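Local coordinates for protein Rab GDP-dissociation inhibitor (Saccharomyces cerevisiae, PDB 2BCG) that inhibits GDP dissociation from the Rab GTPase Sec4, is essential to yeast secretion, and extracts GDP-bound Ypt7 from vacuolar membranes, at residues A[80-85]-A[356-361]; A[261-266]-A[281-286]; A[306-311]-A[367-372]. One frame throughout, in Å; residues are numbered along the deposited sequence. Where two conformers were deposited one is given.

Contact 1: residues A[80-85]-A[356-361]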
loop_
_atom_site.group_PDB
_atom_site.type_symbol
_atom_site.label_atom_id
_atom_site.label_comp_id
_atom_site.label_asym_id
_atom_site.label_seq_id
_atom_site.Cartn_x
_atom_site.Cartn_y
_atom_site.Cartn_z
ATOM N N ARG A 80 -13.585 -11.922 -1.410
ATOM C CA ARG A 80 -12.624 -11.534 -0.360
ATOM C C ARG A 80 -11.178 -11.969 -0.671
ATOM O O ARG A 80 -10.227 -11.394 -0.138
ATOM C CB ARG A 80 -13.050 -12.051 1.028
ATOM C CG ARG A 80 -13.410 -13.546 1.109
ATOM C CD ARG A 80 -13.873 -13.924 2.545
ATOM N NE ARG A 80 -14.743 -12.902 3.139
ATOM C CZ ARG A 80 -16.067 -12.854 3.006
ATOM N NH1 ARG A 80 -16.713 -13.783 2.314
ATOM N NH2 ARG A 80 -16.759 -11.874 3.577
ATOM N N ASP A 81 -11.012 -12.984 -1.516
ATOM C CA ASP A 81 -9.701 -13.470 -1.911
ATOM C C ASP A 81 -8.985 -12.594 -2.964
ATOM O O ASP A 81 -7.804 -12.816 -3.278
ATOM C CB ASP A 81 -9.825 -14.870 -2.528
ATOM C CG ASP A 81 -10.068 -15.959 -1.496
ATOM O OD1 ASP A 81 -10.101 -17.147 -1.927
ATOM O OD2 ASP A 81 -10.224 -15.642 -0.291
ATOM N N TRP A 82 -9.701 -11.628 -3.523
ATOM C CA TRP A 82 -9.183 -10.866 -4.670
ATOM C C TRP A 82 -8.871 -9.427 -4.263
ATOM O O TRP A 82 -9.749 -8.740 -3.733
ATOM C CB TRP A 82 -10.202 -10.905 -5.817
ATOM C CG TRP A 82 -10.366 -12.287 -6.417
ATOM C CD1 TRP A 82 -11.147 -13.317 -5.936
ATOM C CD2 TRP A 82 -9.708 -12.790 -7.576
ATOM N NE1 TRP A 82 -10.993 -14.443 -6.723
ATOM C CE2 TRP A 82 -10.148 -14.135 -7.764
ATOM C CE3 TRP A 82 -8.813 -12.233 -8.505
ATOM C CZ2 TRP A 82 -9.695 -14.920 -8.826
ATOM C CZ3 TRP A 82 -8.366 -13.014 -9.558
ATOM C CH2 TRP A 82 -8.805 -14.343 -9.714
ATOM N N ASN A 83 -7.638 -8.997 -4.541
ATOM C CA ASN A 83 -7.186 -7.626 -4.273
ATOM C C ASN A 83 -6.340 -7.265 -5.488
ATOM O O ASN A 83 -5.138 -7.490 -5.514
ATOM C CB ASN A 83 -6.313 -7.559 -3.015
ATOM C CG ASN A 83 -7.074 -7.962 -1.776
ATOM O OD1 ASN A 83 -7.930 -7.210 -1.309
ATOM N ND2 ASN A 83 -6.794 -9.166 -1.253
ATOM N N VAL A 84 -7.006 -6.779 -6.515
ATOM C CA VAL A 84 -6.376 -6.625 -7.804
ATOM C C VAL A 84 -5.952 -5.185 -8.051
ATOM O O VAL A 84 -6.806 -4.295 -8.098
ATOM C CB VAL A 84 -7.348 -7.067 -8.918
ATOM C CG1 VAL A 84 -6.686 -6.918 -10.295
ATOM C CG2 VAL A 84 -7.882 -8.469 -8.639
ATOM N N ASP A 85 -4.643 -4.973 -8.193
ATOM C CA ASP A 85 -4.107 -3.634 -8.480
ATOM C C ASP A 85 -4.720 -3.094 -9.771
ATOM O O ASP A 85 -4.773 -3.779 -10.813
ATOM C CB ASP A 85 -2.589 -3.691 -8.668
ATOM C CG ASP A 85 -1.853 -4.162 -7.436
ATOM O OD1 ASP A 85 -2.366 -4.025 -6.300
ATOM O OD2 ASP A 85 -0.724 -4.676 -7.628
ATOM N N VAL A 356 -3.556 -11.875 -3.466
ATOM C CA VAL A 356 -4.257 -10.974 -4.365
ATOM C C VAL A 356 -5.289 -11.659 -5.238
ATOM O O VAL A 356 -6.045 -10.991 -5.895
ATOM C CB VAL A 356 -3.271 -10.180 -5.248
ATOM C CG1 VAL A 356 -2.477 -9.199 -4.365
ATOM C CG2 VAL A 356 -2.347 -11.142 -6.018
ATOM N N CYS A 357 -5.314 -12.991 -5.235
ATOM C CA CYS A 357 -6.307 -13.754 -5.991
ATOM C C CYS A 357 -6.517 -15.086 -5.290
ATOM O O CYS A 357 -5.709 -15.486 -4.454
ATOM C CB CYS A 357 -5.892 -13.932 -7.470
ATOM S SG CYS A 357 -4.295 -14.711 -7.697
ATOM N N SER A 358 -7.574 -15.775 -5.671
ATOM C CA SER A 358 -7.873 -17.070 -5.092
ATOM C C SER A 358 -6.866 -18.120 -5.574
ATOM O O SER A 358 -6.159 -17.957 -6.601
ATOM C CB SER A 358 -9.320 -17.484 -5.427
ATOM O OG SER A 358 -9.444 -17.664 -6.823
ATOM N N LYS A 359 -6.843 -19.234 -4.845
ATOM C CA LYS A 359 -5.870 -20.283 -5.070
ATOM C C LYS A 359 -5.809 -20.737 -6.537
ATOM O O LYS A 359 -6.858 -20.978 -7.154
ATOM C CB LYS A 359 -6.251 -21.478 -4.208
ATOM C CG LYS A 359 -5.257 -22.597 -4.300
ATOM C CD LYS A 359 -5.594 -23.696 -3.297
ATOM C CE LYS A 359 -4.459 -24.718 -3.229
ATOM N NZ LYS A 359 -3.169 -24.125 -2.717
ATOM N N GLY A 360 -4.591 -20.835 -7.081
ATOM C CA GLY A 360 -4.392 -21.366 -8.408
ATOM C C GLY A 360 -4.403 -20.326 -9.514
ATOM O O GLY A 360 -4.012 -20.608 -10.658
ATOM N N HIS A 361 -4.859 -19.124 -9.180
ATOM C CA HIS A 361 -4.854 -18.059 -10.175
ATOM C C HIS A 361 -3.586 -17.196 -10.140
ATOM O O HIS A 361 -2.824 -17.175 -9.154
ATOM C CB HIS A 361 -6.112 -17.190 -10.018
ATOM C CG HIS A 361 -7.397 -17.951 -10.246
ATOM N ND1 HIS A 361 -7.911 -18.202 -11.505
ATOM C CD2 HIS A 361 -8.263 -18.529 -9.371
ATOM C CE1 HIS A 361 -9.029 -18.907 -11.397
ATOM N NE2 HIS A 361 -9.265 -19.118 -10.114
HETATM O O HOH W 1 -8.082 -18.997 -2.298
#

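Contact 2: residues A[261-266]-A[281-286]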
loop_
_atom_site.group_PDB
_atom_site.type_symbol
_atom_site.label_atom_id
_atom_site.label_comp_id
_atom_site.label_asym_id
_atom_site.label_seq_id
_atom_site.Cartn_x
_atom_site.Cartn_y
_atom_site.Cartn_z
ATOM N N LEU A 261 -14.549 9.531 4.038
ATOM C CA LEU A 261 -14.739 8.894 2.726
ATOM C C LEU A 261 -16.165 9.142 2.214
ATOM O O LEU A 261 -17.033 9.666 2.951
ATOM C CB LEU A 261 -14.481 7.397 2.818
ATOM C CG LEU A 261 -13.066 6.910 3.201
ATOM C CD1 LEU A 261 -13.156 5.402 3.318
ATOM C CD2 LEU A 261 -11.988 7.346 2.213
ATOM N N ASP A 262 -16.411 8.763 0.955
ATOM C CA ASP A 262 -17.754 8.929 0.347
ATOM C C ASP A 262 -18.284 10.344 0.593
ATOM O O ASP A 262 -19.478 10.542 0.850
ATOM C CB ASP A 262 -18.735 7.889 0.937
ATOM C CG ASP A 262 -20.038 7.739 0.140
ATOM O OD1 ASP A 262 -21.029 7.296 0.758
ATOM O OD2 ASP A 262 -20.087 8.030 -1.068
ATOM N N THR A 263 -17.388 11.326 0.457
ATOM C CA THR A 263 -17.682 12.702 0.774
ATOM C C THR A 263 -17.278 13.566 -0.424
ATOM O O THR A 263 -16.138 14.001 -0.529
ATOM C CB THR A 263 -16.961 13.129 2.084
ATOM O OG1 THR A 263 -17.440 12.331 3.166
ATOM C CG2 THR A 263 -17.193 14.591 2.422
ATOM N N PRO A 264 -18.212 13.753 -1.374
ATOM C CA PRO A 264 -17.991 14.671 -2.491
ATOM C C PRO A 264 -17.538 16.053 -2.033
ATOM O O PRO A 264 -17.952 16.531 -0.985
ATOM C CB PRO A 264 -19.383 14.780 -3.126
ATOM C CG PRO A 264 -19.939 13.408 -2.905
ATOM C CD PRO A 264 -19.514 13.067 -1.477
ATOM N N ILE A 265 -16.700 16.700 -2.835
ATOM C CA ILE A 265 -16.420 18.107 -2.627
ATOM C C ILE A 265 -17.470 18.907 -3.394
ATOM O O ILE A 265 -17.387 19.013 -4.604
ATOM C CB ILE A 265 -14.977 18.469 -3.103
ATOM C CG1 ILE A 265 -13.934 17.574 -2.402
ATOM C CG2 ILE A 265 -14.673 19.965 -2.875
ATOM C CD1 ILE A 265 -13.990 17.543 -0.841
ATOM N N ASP A 266 -18.456 19.437 -2.672
ATOM C CA ASP A 266 -19.525 20.232 -3.281
ATOM C C ASP A 266 -18.977 21.476 -3.954
ATOM O O ASP A 266 -19.437 21.843 -5.033
ATOM C CB ASP A 266 -20.534 20.664 -2.225
ATOM C CG ASP A 266 -21.244 19.506 -1.551
ATOM O OD1 ASP A 266 -21.730 19.741 -0.421
ATOM O OD2 ASP A 266 -21.362 18.413 -2.145
ATOM N N LYS A 281 -16.415 22.859 0.795
ATOM C CA LYS A 281 -17.754 22.622 1.323
ATOM C C LYS A 281 -18.162 21.190 1.002
ATOM O O LYS A 281 -17.996 20.706 -0.127
ATOM C CB LYS A 281 -18.746 23.610 0.697
ATOM C CG LYS A 281 -20.190 23.543 1.218
ATOM C CD LYS A 281 -21.079 24.582 0.490
ATOM C CE LYS A 281 -22.539 24.545 0.934
ATOM N NZ LYS A 281 -23.287 25.728 0.359
ATOM N N THR A 282 -18.696 20.513 2.017
ATOM C CA THR A 282 -19.127 19.139 1.890
ATOM C C THR A 282 -20.484 18.986 2.577
ATOM O O THR A 282 -20.937 19.916 3.253
ATOM C CB THR A 282 -18.111 18.193 2.579
ATOM O OG1 THR A 282 -18.250 18.331 3.990
ATOM C CG2 THR A 282 -16.636 18.488 2.182
ATOM N N LYS A 283 -21.108 17.812 2.401
ATOM C CA LYS A 283 -22.348 17.437 3.094
ATOM C C LYS A 283 -22.220 17.480 4.611
ATOM O O LYS A 283 -23.224 17.534 5.322
ATOM C CB LYS A 283 -22.787 16.026 2.659
ATOM C CG LYS A 283 -21.849 14.904 3.116
ATOM C CD LYS A 283 -22.242 13.561 2.514
ATOM C CE LYS A 283 -21.373 12.451 3.086
ATOM N NZ LYS A 283 -21.677 11.123 2.485
ATOM N N LEU A 284 -20.979 17.438 5.106
ATOM C CA LEU A 284 -20.693 17.456 6.556
ATOM C C LEU A 284 -20.345 18.844 7.093
ATOM O O LEU A 284 -20.193 19.029 8.296
ATOM C CB LEU A 284 -19.563 16.475 6.903
ATOM C CG LEU A 284 -19.821 14.981 6.649
ATOM C CD1 LEU A 284 -18.601 14.163 7.059
ATOM C CD2 LEU A 284 -21.067 14.513 7.396
ATOM N N GLY A 285 -20.206 19.817 6.198
ATOM C CA GLY A 285 -19.865 21.177 6.593
ATOM C C GLY A 285 -18.763 21.782 5.745
ATOM O O GLY A 285 -18.324 21.197 4.755
ATOM N N THR A 286 -18.323 22.959 6.157
ATOM C CA THR A 286 -17.286 23.683 5.455
ATOM C C THR A 286 -16.013 23.639 6.317
ATOM O O THR A 286 -16.040 23.914 7.520
ATOM C CB THR A 286 -17.755 25.109 5.142
ATOM O OG1 THR A 286 -18.857 25.020 4.218
ATOM C CG2 THR A 286 -16.624 25.916 4.527
HETATM O O HOH W 2 -20.067 9.499 3.931
HETATM O O HOH W 3 -20.257 16.154 0.214
#

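Contact 3: residues A[306-311]-A[367-372]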
loop_
_atom_site.group_PDB
_atom_site.type_symbol
_atom_site.label_atom_id
_atom_site.label_comp_id
_atom_site.label_asym_id
_atom_site.label_seq_id
_atom_site.Cartn_x
_atom_site.Cartn_y
_atom_site.Cartn_z
ATOM N N THR A 306 0.226 14.916 -19.976
ATOM C CA THR A 306 1.630 14.781 -20.330
ATOM C C THR A 306 1.756 14.417 -21.814
ATOM O O THR A 306 2.866 14.394 -22.349
ATOM C CB THR A 306 2.308 13.689 -19.519
ATOM O OG1 THR A 306 1.791 12.431 -19.956
ATOM C CG2 THR A 306 2.047 13.878 -18.011
ATOM N N GLY A 307 0.628 14.134 -22.464
ATOM C CA GLY A 307 0.596 13.690 -23.863
ATOM C C GLY A 307 0.771 12.183 -24.035
ATOM O O GLY A 307 0.962 11.688 -25.162
ATOM N N GLN A 308 0.688 11.453 -22.927
ATOM C CA GLN A 308 0.798 9.991 -22.960
ATOM C C GLN A 308 -0.441 9.318 -22.398
ATOM O O GLN A 308 -1.040 9.771 -21.437
ATOM C CB GLN A 308 1.993 9.537 -22.144
ATOM C CG GLN A 308 3.320 10.075 -22.610
ATOM C CD GLN A 308 4.393 9.827 -21.600
ATOM O OE1 GLN A 308 5.294 9.035 -21.842
ATOM N NE2 GLN A 308 4.300 10.496 -20.435
ATOM N N ARG A 309 -0.821 8.212 -23.028
ATOM C CA ARG A 309 -1.900 7.391 -22.527
ATOM C C ARG A 309 -1.300 6.013 -22.289
ATOM O O ARG A 309 -0.522 5.512 -23.110
ATOM C CB ARG A 309 -3.013 7.220 -23.566
ATOM C CG ARG A 309 -3.875 8.454 -23.791
ATOM C CD ARG A 309 -5.133 8.088 -24.580
ATOM N NE ARG A 309 -4.845 7.395 -25.845
ATOM C CZ ARG A 309 -5.649 6.495 -26.427
ATOM N NH1 ARG A 309 -6.780 6.122 -25.838
ATOM N NH2 ARG A 309 -5.306 5.955 -27.592
ATOM N N VAL A 310 -1.682 5.412 -21.170
ATOM C CA VAL A 310 -1.158 4.101 -20.810
ATOM C C VAL A 310 -2.275 3.087 -20.897
ATOM O O VAL A 310 -3.334 3.274 -20.299
ATOM C CB VAL A 310 -0.608 4.122 -19.358
ATOM C CG1 VAL A 310 0.066 2.787 -19.015
ATOM C CG2 VAL A 310 0.395 5.254 -19.169
ATOM N N ILE A 311 -2.034 1.989 -21.621
ATOM C CA ILE A 311 -3.021 0.901 -21.618
ATOM C C ILE A 311 -2.589 -0.088 -20.540
ATOM O O ILE A 311 -1.368 -0.403 -20.432
ATOM C CB ILE A 311 -3.191 0.210 -22.993
ATOM C CG1 ILE A 311 -4.245 -0.896 -22.925
ATOM C CG2 ILE A 311 -1.857 -0.266 -23.544
ATOM C CD1 ILE A 311 -4.746 -1.375 -24.287
ATOM N N SER A 367 1.334 -3.494 -19.372
ATOM C CA SER A 367 1.152 -2.055 -19.601
ATOM C C SER A 367 2.203 -1.482 -20.517
ATOM O O SER A 367 3.337 -1.955 -20.566
ATOM C CB SER A 367 1.107 -1.303 -18.289
ATOM O OG SER A 367 2.356 -1.297 -17.693
ATOM N N THR A 368 1.807 -0.427 -21.225
ATOM C CA THR A 368 2.758 0.325 -22.022
ATOM C C THR A 368 2.104 1.645 -22.387
ATOM O O THR A 368 0.880 1.805 -22.258
ATOM C CB THR A 368 3.149 -0.464 -23.298
ATOM O OG1 THR A 368 4.317 0.124 -23.901
ATOM C CG2 THR A 368 1.973 -0.499 -24.297
ATOM N N ILE A 369 2.940 2.593 -22.785
ATOM C CA ILE A 369 2.469 3.832 -23.367
ATOM C C ILE A 369 2.011 3.521 -24.808
ATOM O O ILE A 369 2.737 2.905 -25.597
ATOM C CB ILE A 369 3.640 4.836 -23.400
ATOM C CG1 ILE A 369 4.048 5.266 -21.981
ATOM C CG2 ILE A 369 3.328 6.034 -24.313
ATOM C CD1 ILE A 369 2.944 5.847 -21.150
ATOM N N ILE A 370 0.778 3.893 -25.108
ATOM C CA ILE A 370 0.179 3.648 -26.408
ATOM C C ILE A 370 0.938 4.437 -27.472
ATOM O O ILE A 370 1.196 5.635 -27.296
ATOM C CB ILE A 370 -1.325 4.020 -26.366
ATOM C CG1 ILE A 370 -2.105 3.029 -25.511
ATOM C CG2 ILE A 370 -1.961 4.063 -27.785
ATOM C CD1 ILE A 370 -3.474 3.549 -25.110
ATOM N N GLU A 371 1.296 3.760 -28.563
ATOM C CA GLU A 371 1.939 4.447 -29.711
ATOM C C GLU A 371 1.260 4.162 -31.050
ATOM O O GLU A 371 1.730 4.639 -32.096
ATOM C CB GLU A 371 3.442 4.166 -29.784
ATOM C CG GLU A 371 3.796 2.689 -30.008
ATOM C CD GLU A 371 5.289 2.461 -30.018
ATOM O OE1 GLU A 371 5.830 2.088 -31.103
ATOM O OE2 GLU A 371 5.920 2.667 -28.956
ATOM N N THR A 372 0.178 3.392 -31.045
ATOM C CA THR A 372 -0.539 3.124 -32.300
ATOM C C THR A 372 -2.028 3.451 -32.172
ATOM O O THR A 372 -2.511 3.886 -31.114
ATOM C CB THR A 372 -0.426 1.653 -32.783
ATOM O OG1 THR A 372 -1.332 0.825 -32.051
ATOM C CG2 THR A 372 1.008 1.136 -32.672
HETATM O O HOH W 4 0.309 7.725 -25.666
#

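Contact 1: residues A[80-85]-A[356-361]
One face of the Trp82 indole lies against the backbone and CB of Cys357 and the backbone N of Ser358, while Val84 CG2 sits in the ring plane at its edge. The pairing illustrates how a CH-pi contact can seat a loop: here the loop leading into strand 362-369 of the large mixed sheet meets the chain just ahead of strand 84-85. Cys357 CB stands over the face, 3.6 Å from the centroid of the six-membered ring, and its SG lies above the same face at 5.2 Å from that centroid, a more distant sulfur-aromatic contact. The His361 ring offers one face to Trp82 CZ2, the two planes inclined at 49°, with Ser358 O at the histidine edge. With CG anti to its carbonyl carbon (chi1 -67°), Trp82 carries its indole along Cys357 and Ser358, and both its NE1 and Ser358 OG bond to Phe76 O, which fixes the outer edge of the ring. Leu363 and Ile316 of the mixed sheet also touch the indole. Along the backbone, Asn83 N donates to Val356 O in a nearly straight bond (169°), although the N stands above the carbonyl plane. Ser358 N is buried here without a polar partner. Farther out, a water bridges the segments, donating a hydrogen bond to Asp81 OD1 and accepting one from Lys359 N, each at 2.8 Å.

Contact 2: residues A[261-266]-A[281-286]
The irregular segment 261-266 runs roughly against residues 281-284, the two directions 139° apart, and comes closest where Asp266 faces Thr282, beside the type I turn from Thr282 to Gly285 that closes a beta hairpin. A weak bond from Asp266 N to Lys281 O (2.9 Å, 128°) joins the backbones there. The hairpin turn also contains an ST turn: Thr282 OG1 accepts from Leu284 N and donates to Gly285 O, a carbonyl that receives Thr282 N as well. Such double use of one hydroxyl fixes its rotation, and with OG1 lodged between backbone N and carbonyl carbon (chi1 73°) the threonine turns its carbon side to the other segment. Thr263 CG2 packs against Thr282 CB at 3.7 Å, and Ile265 CD1 comes within 4.1 Å of Thr282 CG2. Thr263 keeps its own hydroxyl occupied by donating to Leu261 O from above the carbonyl plane. Lys283 reaches across with a chain extended beyond CG; its NZ donates to Asp262 O at 2.8 Å, tilted from the carbonyl plane, and to a water that in turn donates to Leu261 O, the last residue of a region that interacts with Ypt1. The Asp262 carboxylate stays beyond salt-bridge range. A second water accepts from Lys283 N and donates to Pro264 O at 2.6 Å. In the fold, 261-266 links strand 258-260, at one border of the parallel sheet, to strand 267-271 of the three-stranded antiparallel sheet; Thr263 and Ile265 lean on Ile40 of strand 37-40, and the hairpin of strands 276-282 and 285-288 lies across from them.

Contact 3: residues A[306-311]-A[367-372]
Two neighbouring antiparallel strands of the large mixed sheet, 303-317 and 362-369, meet here, and the contact shows how such a pair carries different side chains on its two faces. Ile311 and Thr368 form a hydrogen-bonded pair, Ile311 N donating to Thr368 O at 3.0 Å and Thr368 N to Ile311 O at 3.3 Å. Val310 and Ile369 make the adjoining non-hydrogen-bonded pair. Beyond it, Ile370 N gives Arg309 O a bond at 2.9 Å, nearly along the C=O axis. On the Val310 face, Val310 CG2 meets Ile369 CD1, and Gln308 CB touches the same methyl at 3.9 Å in the isoleucine conformer given. The Gln308 amide donates through NE2 to Thr306 OG1 in its own plane, along an almost straight line (176°). Were this glutamine an alanine, Thr306 OG1 would probably lose its amide donor and Ile369 CG1 the OE1 beside it. On the other face, Ile311 CG2 meets Ile370 CG1 and the methyl of Thr368, whose hydroxyl turns elsewhere to Asp344 O. Pro375 covers Ile311 and Ile370 from helix 375-378. A bend at chi3 (-54°) turns the Arg309 chain so that Ile370 CD1 rests over the centre of one guanidinium face, 3.8 Å above its plane.

How the contacts relate
Followed from the N terminus, the chain first passes 80-85, whose partner 356-361 arrives only after a long excursion, so contact 1 closes a loop of 270 intervening residues. Contact 2 opens and closes wholly within that excursion, spanning just 14 residues between the parallel sheet and the small antiparallel one. Contact 3 begins after contact 2 is complete but finishes beyond 356-361, and therefore crosses contact 1. Contact 1 joins the chain before strand 84-85 to the loop entering strand 362-369; contact 3 pairs the far end of that strand with strand 303-317, the two centres 27 Å apart. Contact 2 lies farther off, its centre 33 Å from contact 1 and 34 Å from contact 3.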